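Local coordinates for protein NAD-dependent epimerase/dehydratase (Methylobacillus flagellatus KT, PDB 3GPI) that is of unknown function but belongs to the NAD-dependent epimerase/dehydratase family and probably binds a dinucleotide cofactor on a Rossmann-type fold, at residues Leu152-Ile157 with Ala192-Leu197; Asn183-Asp188 with Tyr259-Pro264; Leu209-Asp214 with Lys247-Ala252; Leu67-Ala72 with Val104-Ser109. All blocks are in the same frame, centred on the assembly; numbering follows the deposited sequence.

Interaction 1 of 4, residues Leu152-Ile157 with Ala192-Leu197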
# COMPACT_ATOMS: atom_id res chain seq x y z
N LEU A 152 7.46 -3.42 0.88
CA LEU A 152 6.08 -3.91 0.95
C LEU A 152 5.43 -3.61 -0.40
O LEU A 152 5.06 -2.45 -0.67
CB LEU A 152 5.34 -3.15 2.06
CG LEU A 152 6.01 -3.37 3.43
CD1 LEU A 152 5.43 -2.37 4.42
CD2 LEU A 152 5.88 -4.79 3.91
N ARG A 153 5.29 -4.65 -1.25
CA ARG A 153 4.64 -4.41 -2.55
C ARG A 153 3.14 -4.56 -2.38
O ARG A 153 2.64 -5.68 -2.23
CB ARG A 153 5.16 -5.42 -3.57
CG ARG A 153 6.59 -5.09 -4.00
CD ARG A 153 7.14 -6.11 -5.00
NE ARG A 153 8.54 -5.81 -5.30
CZ ARG A 153 9.41 -6.72 -5.76
NH1 ARG A 153 9.04 -7.96 -5.98
NH2 ARG A 153 10.66 -6.35 -5.94
N PHE A 154 2.45 -3.42 -2.27
CA PHE A 154 1.00 -3.42 -2.05
C PHE A 154 0.28 -3.68 -3.38
O PHE A 154 0.68 -3.12 -4.42
CB PHE A 154 0.56 -2.04 -1.56
CG PHE A 154 0.62 -1.83 -0.07
CD1 PHE A 154 -0.47 -1.27 0.58
CD2 PHE A 154 1.74 -2.15 0.66
CE1 PHE A 154 -0.44 -1.05 1.97
CE2 PHE A 154 1.77 -1.97 2.05
CZ PHE A 154 0.70 -1.40 2.71
N SER A 155 -0.75 -4.52 -3.35
CA SER A 155 -1.68 -4.58 -4.48
C SER A 155 -2.59 -3.35 -4.45
O SER A 155 -2.27 -2.36 -3.81
CB SER A 155 -2.41 -5.90 -4.46
OG SER A 155 -3.14 -6.11 -3.27
N GLY A 156 -3.72 -3.41 -5.16
CA GLY A 156 -4.59 -2.23 -5.20
C GLY A 156 -5.27 -1.93 -3.88
O GLY A 156 -6.02 -2.77 -3.37
N ILE A 157 -5.02 -0.74 -3.36
CA ILE A 157 -5.64 -0.38 -2.08
C ILE A 157 -7.11 -0.01 -2.28
O ILE A 157 -7.45 0.72 -3.23
CB ILE A 157 -4.91 0.83 -1.43
CG1 ILE A 157 -3.44 0.46 -1.21
CG2 ILE A 157 -5.55 1.19 -0.13
CD1 ILE A 157 -2.56 1.63 -0.75
N ALA A 192 -2.33 -1.86 9.25
CA ALA A 192 -2.18 -2.74 10.41
C ALA A 192 -1.05 -3.74 10.19
O ALA A 192 -0.37 -4.11 11.14
CB ALA A 192 -3.47 -3.46 10.73
N PHE A 193 -0.81 -4.17 8.96
CA PHE A 193 0.31 -5.09 8.73
C PHE A 193 1.63 -4.36 8.97
O PHE A 193 2.57 -4.91 9.60
CB PHE A 193 0.26 -5.65 7.30
CG PHE A 193 1.41 -6.59 6.98
CD1 PHE A 193 1.62 -7.71 7.74
CD2 PHE A 193 2.22 -6.34 5.89
CE1 PHE A 193 2.66 -8.58 7.44
CE2 PHE A 193 3.29 -7.20 5.58
CZ PHE A 193 3.49 -8.31 6.36
N ILE A 194 1.76 -3.13 8.50
CA ILE A 194 2.99 -2.38 8.80
C ILE A 194 3.15 -2.15 10.30
O ILE A 194 4.25 -2.36 10.85
CB ILE A 194 3.02 -1.03 8.10
CG1 ILE A 194 2.97 -1.25 6.58
CG2 ILE A 194 4.25 -0.24 8.52
CD1 ILE A 194 2.75 0.02 5.80
N ALA A 195 2.07 -1.83 11.01
CA ALA A 195 2.16 -1.69 12.47
C ALA A 195 2.54 -2.99 13.11
O ALA A 195 3.34 -2.99 14.08
CB ALA A 195 0.85 -1.18 13.07
N TYR A 196 2.03 -4.10 12.59
CA TYR A 196 2.39 -5.41 13.13
C TYR A 196 3.88 -5.68 12.92
O TYR A 196 4.58 -6.14 13.87
CB TYR A 196 1.54 -6.50 12.47
CG TYR A 196 1.89 -7.91 12.82
CD1 TYR A 196 1.49 -8.46 14.03
CD2 TYR A 196 2.57 -8.72 11.90
CE1 TYR A 196 1.77 -9.75 14.34
CE2 TYR A 196 2.88 -10.06 12.22
CZ TYR A 196 2.45 -10.54 13.44
OH TYR A 196 2.74 -11.86 13.77
N LEU A 197 4.40 -5.34 11.76
CA LEU A 197 5.83 -5.59 11.51
C LEU A 197 6.67 -4.70 12.41
O LEU A 197 7.74 -5.09 12.84
CB LEU A 197 6.20 -5.35 10.05
CG LEU A 197 5.57 -6.32 9.06
CD1 LEU A 197 6.01 -5.92 7.67
CD2 LEU A 197 5.95 -7.78 9.38
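The helix-on-sheet packing of a Rossmann-type alpha/beta fold brings L152 and F154 of strand 149-158 against F193, I194 and L197 of helix 187-201. The axes of strand 152-154 and helix 192-197 come within 11.6 Å. They run almost antiparallel, at 169°, and only side chains bridge the gap. The contact is buried and wholly apolar.

L152 carries most of it with its forked end. With CG anti to the carbonyl carbon (chi1 -60°), the fork points to the helix, and its two methyls meet different partners. CD1 presses on I194, with L152 CD1 to I194 CG1 at 3.5 Å, tighter than usual for two carbons. The other methyl goes between two residues one turn apart on the helix. L152 CD2 is 3.9 Å from F193 CE2 and also 3.9 Å from L197 CD1. L197 CG in turn lies over one face of the F193 ring, near the rim, so these two already pack together on the helix. The L152 and L197 side chains run past one another in opposing senses.

F154 adds a lighter contact. The F154 and I194 side chains cross at about a right angle, with F154 CZ to I194 CD1 at 4.0 Å. L152 CB lies in the plane of the F154 ring, at its edge.

Around the contact, strand 149-158 is hydrogen-bonded to strand 103-109 and to strand 209-212. Helix 13-24 reaches the same core, where L14 touches F154 and L18 touches I194. The F193 ring makes edge-to-face contacts with Y210 and Y259.

Interaction 2 of 4, residues Asn183-Asp188 with Tyr259-Pro264. With EDO (1,2-ethanediol), chain C; EDO (1,2-ethanediol), chain B.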
# COMPACT_ATOMS: atom_id res chain seq x y z
N ASN A 183 -6.17 -7.88 -7.80
CA ASN A 183 -5.57 -8.16 -6.48
C ASN A 183 -5.76 -6.92 -5.67
O ASN A 183 -5.61 -5.80 -6.16
CB ASN A 183 -4.10 -8.46 -6.62
CG ASN A 183 -3.82 -9.67 -7.48
OD1 ASN A 183 -3.87 -10.81 -7.02
ND2 ASN A 183 -3.54 -9.44 -8.75
N ARG A 184 -6.08 -7.11 -4.40
CA ARG A 184 -6.39 -5.94 -3.53
C ARG A 184 -5.93 -6.09 -2.09
O ARG A 184 -5.70 -7.20 -1.61
CB ARG A 184 -7.92 -5.67 -3.49
CG ARG A 184 -8.70 -6.77 -2.75
CD ARG A 184 -10.23 -6.81 -2.97
NE ARG A 184 -10.43 -6.63 -4.39
CZ ARG A 184 -10.06 -7.51 -5.30
NH1 ARG A 184 -9.72 -8.75 -4.98
NH2 ARG A 184 -10.08 -7.14 -6.56
N ILE A 185 -5.80 -4.96 -1.42
CA ILE A 185 -5.54 -4.92 0.01
C ILE A 185 -6.37 -3.77 0.55
O ILE A 185 -6.35 -2.68 0.03
CB ILE A 185 -4.00 -4.78 0.29
CG1 ILE A 185 -3.69 -4.88 1.80
CG2 ILE A 185 -3.44 -3.50 -0.30
CD1 ILE A 185 -3.81 -6.34 2.39
N HIS A 186 -7.07 -4.02 1.66
CA HIS A 186 -7.81 -2.94 2.28
C HIS A 186 -6.82 -2.00 2.98
O HIS A 186 -5.85 -2.46 3.61
CB HIS A 186 -8.74 -3.54 3.33
CG HIS A 186 -9.77 -2.57 3.86
ND1 HIS A 186 -9.45 -1.52 4.71
CD2 HIS A 186 -11.11 -2.52 3.66
CE1 HIS A 186 -10.57 -0.87 5.01
NE2 HIS A 186 -11.59 -1.46 4.40
N ARG A 187 -7.05 -0.70 2.86
CA ARG A 187 -6.22 0.30 3.55
C ARG A 187 -5.91 -0.08 4.99
O ARG A 187 -4.78 0.07 5.45
CB ARG A 187 -6.93 1.66 3.53
CG ARG A 187 -6.18 2.79 4.25
CD ARG A 187 -7.20 3.88 4.68
NE ARG A 187 -8.04 3.46 5.78
CZ ARG A 187 -9.01 4.19 6.32
NH1 ARG A 187 -9.29 5.39 5.83
NH2 ARG A 187 -9.74 3.69 7.30
N ASP A 188 -6.90 -0.55 5.74
CA ASP A 188 -6.67 -0.82 7.16
C ASP A 188 -5.79 -2.04 7.37
O ASP A 188 -5.05 -2.11 8.35
CB ASP A 188 -7.96 -1.03 7.90
CG ASP A 188 -8.82 0.22 8.00
OD1 ASP A 188 -8.43 1.32 7.60
OD2 ASP A 188 -9.92 0.08 8.59
N TYR A 259 0.47 -12.36 10.82
CA TYR A 259 -0.50 -11.28 10.73
C TYR A 259 -1.87 -11.84 10.36
O TYR A 259 -1.97 -12.71 9.49
CB TYR A 259 -0.04 -10.24 9.68
CG TYR A 259 -1.10 -9.16 9.54
CD1 TYR A 259 -1.28 -8.22 10.56
CD2 TYR A 259 -1.94 -9.11 8.43
CE1 TYR A 259 -2.27 -7.24 10.50
CE2 TYR A 259 -2.91 -8.12 8.34
CZ TYR A 259 -3.09 -7.23 9.37
OH TYR A 259 -4.08 -6.29 9.33
N GLN A 260 -2.91 -11.34 11.02
CA GLN A 260 -4.30 -11.76 10.75
C GLN A 260 -5.06 -10.67 10.01
O GLN A 260 -5.25 -9.57 10.50
CB GLN A 260 -5.04 -12.13 12.02
CG GLN A 260 -4.48 -13.41 12.62
CD GLN A 260 -5.15 -13.79 13.91
OE1 GLN A 260 -5.15 -13.03 14.88
NE2 GLN A 260 -5.70 -15.00 13.96
N LEU A 261 -5.46 -10.98 8.77
CA LEU A 261 -6.21 -10.00 8.02
C LEU A 261 -7.54 -9.61 8.66
O LEU A 261 -8.33 -10.48 9.08
CB LEU A 261 -6.46 -10.53 6.61
CG LEU A 261 -5.24 -10.61 5.69
CD1 LEU A 261 -5.43 -11.66 4.59
CD2 LEU A 261 -4.82 -9.25 5.09
N ILE A 262 -7.78 -8.31 8.71
CA ILE A 262 -9.07 -7.78 9.15
C ILE A 262 -10.13 -8.12 8.10
O ILE A 262 -11.25 -8.49 8.43
CB ILE A 262 -9.01 -6.26 9.33
CG1 ILE A 262 -7.95 -5.88 10.38
CG2 ILE A 262 -10.39 -5.67 9.74
CD1 ILE A 262 -7.60 -4.41 10.34
N TYR A 263 -9.76 -7.96 6.82
CA TYR A 263 -10.66 -8.18 5.69
C TYR A 263 -9.99 -9.19 4.80
O TYR A 263 -9.28 -8.81 3.85
CB TYR A 263 -10.91 -6.88 4.93
CG TYR A 263 -11.46 -5.80 5.80
CD1 TYR A 263 -12.81 -5.82 6.18
CD2 TYR A 263 -10.66 -4.76 6.23
CE1 TYR A 263 -13.34 -4.81 6.98
CE2 TYR A 263 -11.18 -3.76 7.06
CZ TYR A 263 -12.51 -3.79 7.41
OH TYR A 263 -12.98 -2.77 8.21
N PRO A 264 -10.18 -10.48 5.08
CA PRO A 264 -9.42 -11.53 4.37
C PRO A 264 -9.68 -11.53 2.87
O PRO A 264 -8.85 -11.99 2.12
CB PRO A 264 -9.87 -12.83 5.06
CG PRO A 264 -10.50 -12.43 6.34
CD PRO A 264 -10.99 -11.02 6.19
C1 EDO C . -4.68 -6.23 -9.77
O1 EDO C . -5.71 -5.38 -9.36
C2 EDO C . -3.44 -5.99 -8.97
O2 EDO C . -2.30 -6.60 -9.51
C1 EDO B . -9.99 -3.28 -6.16
O1 EDO B . -10.78 -3.90 -5.20
C2 EDO B . -9.53 -4.46 -6.95
O2 EDO B . -10.11 -4.30 -8.21
O HOH W 1 -7.19 -6.56 2.97
O HOH W 2 -14.05 -0.50 6.16
O HOH W 3 -10.92 -1.99 9.85
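H186 and Y263 stack face to face and form the tight part of this contact. The ring centres are 4.1 Å apart and the planes 22° from parallel. H186 CG lies 3.3 Å from Y263 CD2, while Y263 CE2 sits over the centre of the imidazole. I262 CG2 lies on the opposite face of the Y263 ring. The imidazole is also fixed in rotation. H186 is the N-cap of helix 187-201, and its ND1 accepts from D188 N at 2.9 Å, in the ring plane and nearly straight (165°). A leucine here would probably lose both the stack and this cap, leaving D188 N without its acceptor and the Y263 ring freer to turn.

The other side is looser and wetter. D188 OD2 and Y263 OH are 4.2 Å apart and are joined by a water. A second water links Y263 OH to H186 NE2. At the inner end, away from these waters, I185 CD1 meets L261 CD2 at 4.1 Å.

D189 of helix 187-201 holds the loop 259-264 by bonds to Y259 OH and to the backbone of I262 and Y263. Y158 of strand 149-158 meets H186 edge to face, and A272 of helix 266-277 touches Y263.

Interaction 3 of 4, residues Leu209-Asp214 with Lys247-Ala252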
# COMPACT_ATOMS: atom_id res chain seq x y z
N LEU A 209 11.20 -8.47 1.95
CA LEU A 209 10.17 -8.23 0.94
C LEU A 209 8.92 -9.01 1.25
O LEU A 209 8.97 -10.20 1.48
CB LEU A 209 10.74 -8.66 -0.43
CG LEU A 209 9.80 -8.59 -1.64
CD1 LEU A 209 9.35 -7.18 -1.96
CD2 LEU A 209 10.51 -9.19 -2.90
N TYR A 210 7.77 -8.32 1.18
CA TYR A 210 6.45 -8.98 1.23
C TYR A 210 5.59 -8.41 0.15
O TYR A 210 5.62 -7.20 -0.10
CB TYR A 210 5.68 -8.68 2.52
CG TYR A 210 6.29 -9.17 3.82
CD1 TYR A 210 5.98 -10.43 4.33
CD2 TYR A 210 7.19 -8.38 4.51
CE1 TYR A 210 6.55 -10.87 5.53
CE2 TYR A 210 7.77 -8.82 5.72
CZ TYR A 210 7.43 -10.06 6.21
OH TYR A 210 8.05 -10.42 7.39
N ILE A 211 4.79 -9.29 -0.43
CA ILE A 211 3.62 -8.87 -1.19
C ILE A 211 2.49 -8.66 -0.17
O ILE A 211 2.20 -9.53 0.66
CB ILE A 211 3.22 -9.95 -2.21
CG1 ILE A 211 4.31 -10.01 -3.29
CG2 ILE A 211 1.88 -9.54 -2.90
CD1 ILE A 211 4.10 -11.10 -4.36
N VAL A 212 1.88 -7.48 -0.20
CA VAL A 212 0.79 -7.14 0.73
C VAL A 212 -0.49 -7.16 -0.07
O VAL A 212 -0.77 -6.21 -0.82
CB VAL A 212 1.07 -5.78 1.39
CG1 VAL A 212 0.04 -5.52 2.48
CG2 VAL A 212 2.42 -5.79 2.08
N THR A 213 -1.23 -8.24 0.09
CA THR A 213 -2.45 -8.49 -0.70
C THR A 213 -3.34 -9.44 0.09
O THR A 213 -2.86 -10.12 1.00
CB THR A 213 -2.10 -9.00 -2.12
OG1 THR A 213 -3.22 -8.88 -2.99
CG2 THR A 213 -1.60 -10.44 -2.09
N ASP A 214 -4.63 -9.47 -0.23
CA ASP A 214 -5.53 -10.33 0.53
C ASP A 214 -5.57 -11.75 -0.03
O ASP A 214 -4.78 -12.07 -0.90
CB ASP A 214 -6.93 -9.72 0.70
CG ASP A 214 -7.81 -9.84 -0.55
OD1 ASP A 214 -7.50 -10.59 -1.50
OD2 ASP A 214 -8.88 -9.21 -0.52
N LYS A 247 -2.32 -10.90 -13.23
CA LYS A 247 -1.76 -12.09 -12.57
C LYS A 247 -2.41 -12.28 -11.24
O LYS A 247 -3.17 -11.40 -10.82
CB LYS A 247 -0.24 -11.94 -12.36
CG LYS A 247 0.12 -10.82 -11.38
CD LYS A 247 0.48 -9.54 -12.06
CE LYS A 247 0.40 -8.41 -11.02
NZ LYS A 247 0.65 -7.10 -11.63
N LYS A 248 -2.12 -13.39 -10.59
CA LYS A 248 -2.62 -13.62 -9.23
C LYS A 248 -1.44 -13.50 -8.32
O LYS A 248 -0.36 -13.99 -8.60
CB LYS A 248 -3.22 -15.03 -9.10
CG LYS A 248 -4.46 -15.22 -9.99
CD LYS A 248 -4.99 -16.66 -9.94
CE LYS A 248 -4.06 -17.62 -10.68
NZ LYS A 248 -4.71 -18.93 -11.01
N LEU A 249 -1.65 -12.82 -7.21
CA LEU A 249 -0.57 -12.63 -6.26
C LEU A 249 -0.83 -13.36 -4.95
O LEU A 249 -1.91 -13.25 -4.35
CB LEU A 249 -0.41 -11.12 -6.01
CG LEU A 249 -0.01 -10.28 -7.20
CD1 LEU A 249 -0.35 -8.81 -6.98
CD2 LEU A 249 1.46 -10.48 -7.48
N SER A 250 0.15 -14.16 -4.54
CA SER A 250 0.09 -14.92 -3.30
C SER A 250 0.56 -14.11 -2.10
O SER A 250 1.62 -13.52 -2.12
CB SER A 250 1.01 -16.13 -3.40
OG SER A 250 1.03 -16.81 -2.16
N ASN A 251 -0.23 -14.15 -1.03
CA ASN A 251 0.16 -13.55 0.24
C ASN A 251 0.67 -14.57 1.25
O ASN A 251 0.58 -14.33 2.45
CB ASN A 251 -1.03 -12.77 0.83
CG ASN A 251 -2.19 -13.65 1.28
OD1 ASN A 251 -2.21 -14.88 1.13
ND2 ASN A 251 -3.19 -13.00 1.88
N ALA A 252 1.25 -15.66 0.78
CA ALA A 252 1.72 -16.70 1.68
C ALA A 252 2.68 -16.18 2.75
O ALA A 252 2.59 -16.59 3.92
CB ALA A 252 2.42 -17.82 0.85
O HOH W 4 -4.07 -11.18 -4.24
O HOH W 5 -3.23 -14.16 -2.05
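The carboxamide of N251 is the flat group here, and it meets the backbone carbonyl of T213 askew. N251 ND2 donates to T213 O at 3.0 Å with a bent N-H...O angle of 146°. The donor is tilted 29° from the carbonyl plane, and T213 O lies 19° out of the amide plane. The same ND2 also bonds to N215 OD1, so two acceptors hold the amide. N251 CG stands between the backbone N and the carbonyl carbon, and this brings the short side chain back over the T213 backbone. The T213 side chain crosses that of N251 at about a right angle, with T213 CG2 3.8 Å from N251 CB and 3.6 Å from L249 O.

The segment 247-252 passes the end of strand 209-212 in the main sheet. Its own short strand, 248-249, pairs with strand 120-121 in a separate small parallel sheet. S250 then makes an ST turn. Its OG accepts from A252 N at 3.2 Å, just where helix 252-256 begins.

Two waters fill in the polar link, both donating to L249 O. One accepts from T213 OG1, which also bonds to S155 of strand 149-158. The other donates to D214 O at 2.8 Å and accepts from N251 N.

The apolar part joins strand 209-212 to strand 248-249. I211 and L249 cross at about a right angle, with I211 CD1 4.1 Å from L249 CD2. T110 touches both residues.

Interaction 4 of 4, residues Leu67-Ala72 with Val104-Ser109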
# COMPACT_ATOMS: atom_id res chain seq x y z
N LEU A 67 11.71 4.57 9.67
CA LEU A 67 11.12 5.34 8.58
C LEU A 67 10.11 4.48 7.84
O LEU A 67 10.46 3.37 7.45
CB LEU A 67 12.20 5.79 7.61
CG LEU A 67 11.71 6.44 6.31
CD1 LEU A 67 10.97 7.75 6.55
CD2 LEU A 67 12.92 6.67 5.38
N VAL A 68 8.88 4.98 7.68
CA VAL A 68 7.94 4.35 6.75
C VAL A 68 7.79 5.30 5.58
O VAL A 68 7.35 6.44 5.77
CB VAL A 68 6.54 4.10 7.40
CG1 VAL A 68 5.64 3.40 6.41
CG2 VAL A 68 6.70 3.28 8.66
N TYR A 69 8.19 4.86 4.39
CA TYR A 69 8.20 5.74 3.24
C TYR A 69 7.06 5.33 2.31
O TYR A 69 7.10 4.25 1.75
CB TYR A 69 9.56 5.65 2.54
CG TYR A 69 9.79 6.73 1.52
CD1 TYR A 69 10.33 7.95 1.89
CD2 TYR A 69 9.44 6.52 0.19
CE1 TYR A 69 10.52 8.94 0.96
CE2 TYR A 69 9.65 7.51 -0.76
CZ TYR A 69 10.18 8.71 -0.36
OH TYR A 69 10.36 9.70 -1.29
N CYS A 70 6.09 6.22 2.20
CA CYS A 70 4.87 6.00 1.41
C CYS A 70 4.83 6.86 0.14
O CYS A 70 3.96 6.63 -0.70
CB CYS A 70 3.67 6.39 2.25
SG CYS A 70 3.57 5.62 3.86
N VAL A 71 5.78 7.79 -0.03
CA VAL A 71 5.68 8.79 -1.11
C VAL A 71 5.72 8.16 -2.52
O VAL A 71 4.92 8.53 -3.37
CB VAL A 71 6.75 9.91 -0.95
CG1 VAL A 71 6.72 10.90 -2.14
CG2 VAL A 71 6.56 10.62 0.39
N ALA A 72 6.60 7.19 -2.74
CA ALA A 72 6.75 6.57 -4.07
C ALA A 72 5.45 5.87 -4.43
O ALA A 72 4.97 5.97 -5.57
CB ALA A 72 7.97 5.61 -4.10
N VAL A 104 13.91 0.69 7.63
CA VAL A 104 13.09 1.40 6.66
C VAL A 104 12.01 0.48 6.11
O VAL A 104 12.31 -0.59 5.60
CB VAL A 104 13.92 1.90 5.49
CG1 VAL A 104 13.02 2.60 4.48
CG2 VAL A 104 15.00 2.84 5.98
N PHE A 105 10.74 0.86 6.23
CA PHE A 105 9.64 0.16 5.55
C PHE A 105 9.28 0.97 4.33
O PHE A 105 8.94 2.16 4.44
CB PHE A 105 8.42 0.00 6.47
CG PHE A 105 8.66 -0.90 7.64
CD1 PHE A 105 8.50 -2.27 7.49
CD2 PHE A 105 9.09 -0.42 8.88
CE1 PHE A 105 8.71 -3.13 8.54
CE2 PHE A 105 9.31 -1.30 9.95
CZ PHE A 105 9.12 -2.64 9.79
N PHE A 106 9.37 0.35 3.14
CA PHE A 106 9.13 1.08 1.92
C PHE A 106 7.89 0.52 1.25
O PHE A 106 7.85 -0.69 0.95
CB PHE A 106 10.37 0.94 1.03
CG PHE A 106 10.21 1.56 -0.33
CD1 PHE A 106 10.37 2.93 -0.51
CD2 PHE A 106 9.92 0.77 -1.43
CE1 PHE A 106 10.21 3.53 -1.78
CE2 PHE A 106 9.77 1.34 -2.70
CZ PHE A 106 9.90 2.71 -2.88
N VAL A 107 6.91 1.38 0.98
CA VAL A 107 5.67 0.95 0.34
C VAL A 107 5.87 1.03 -1.16
O VAL A 107 5.96 2.09 -1.76
CB VAL A 107 4.45 1.77 0.78
CG1 VAL A 107 3.18 1.27 0.09
CG2 VAL A 107 4.29 1.74 2.31
N SER A 108 5.91 -0.15 -1.75
CA SER A 108 6.05 -0.29 -3.20
C SER A 108 4.72 -0.75 -3.76
O SER A 108 3.67 -0.65 -3.10
CB SER A 108 7.14 -1.31 -3.42
OG SER A 108 7.43 -1.51 -4.82
N SER A 109 4.73 -1.29 -4.98
CA SER A 109 3.52 -1.69 -5.67
C SER A 109 3.71 -3.02 -6.38
O SER A 109 4.77 -3.25 -6.96
CB SER A 109 3.23 -0.65 -6.77
OG SER A 109 2.14 -1.08 -7.59
O HOH W 6 6.57 4.56 -1.14
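Y69 and F106 sit next to each other on neighbouring parallel strands, their side chains extending in the same direction. CG is anti to the backbone N in both (chi1 -167° and 175°), which carries the two rings out from the same face of the sheet. Their planes are 13° apart and their centres 6.0 Å apart. They meet rim to rim, neither over the face of the other, with Y69 CD2 3.7 Å from F106 CE1. The far end of the F106 ring reaches helix 71-76, where F106 CZ is 3.7 Å from A72 CB. L67 and V104 continue this face, also side by side. An alanine in place of F106 is likely to open a gap beside the Y69 ring and leave A72 CB without its aromatic neighbour.

V68 and F105 point to the other face of the sheet. V68 CG2 touches F105 CB, but the F105 ring turns away from strand 66-69. Further on, C70 SG rests on V107 CG2.

Three backbone bonds join the strands: F105 N to L67 O at 2.8 Å, Y69 N to F105 O at 2.8 Å, and V107 N to Y69 O at 3.0 Å.

Helices 86-95 and 132-143 cover the F106 side. The chemistry is that of a buried sheet interior: the backbone bonds set the register, apolar side chains fill both faces, and a water adds a second donor to Y69 O, and bonds V107 O, where strand 66-69 gives way to helix 71-76.

All four contacts reach one mixed sheet. Interaction 4 joins strands 66-69 and 103-109. Strand 103-109 pairs with strand 149-158 of interaction 1, which is flanked in turn by strands 181-186 and 209-212 of interactions 2 and 3. Interactions 1 and 2 also share helix 187-201. Interaction 1 is the hub: its centre lies 8 Å from that of interaction 2 and 10 Å from those of 3 and 4, and it touches all three. Interactions 2 and 3 also touch. The centre of interaction 4 is about 17 Å from that of 3 and about 18 Å from that of 2, with no touch. Along the chain, 4 comes first, 1 and 2 alternate, and 3 falls between the segments of 2. Segments 247-252 and 259-264 thus tie the later chain back to the Rossmann-type core.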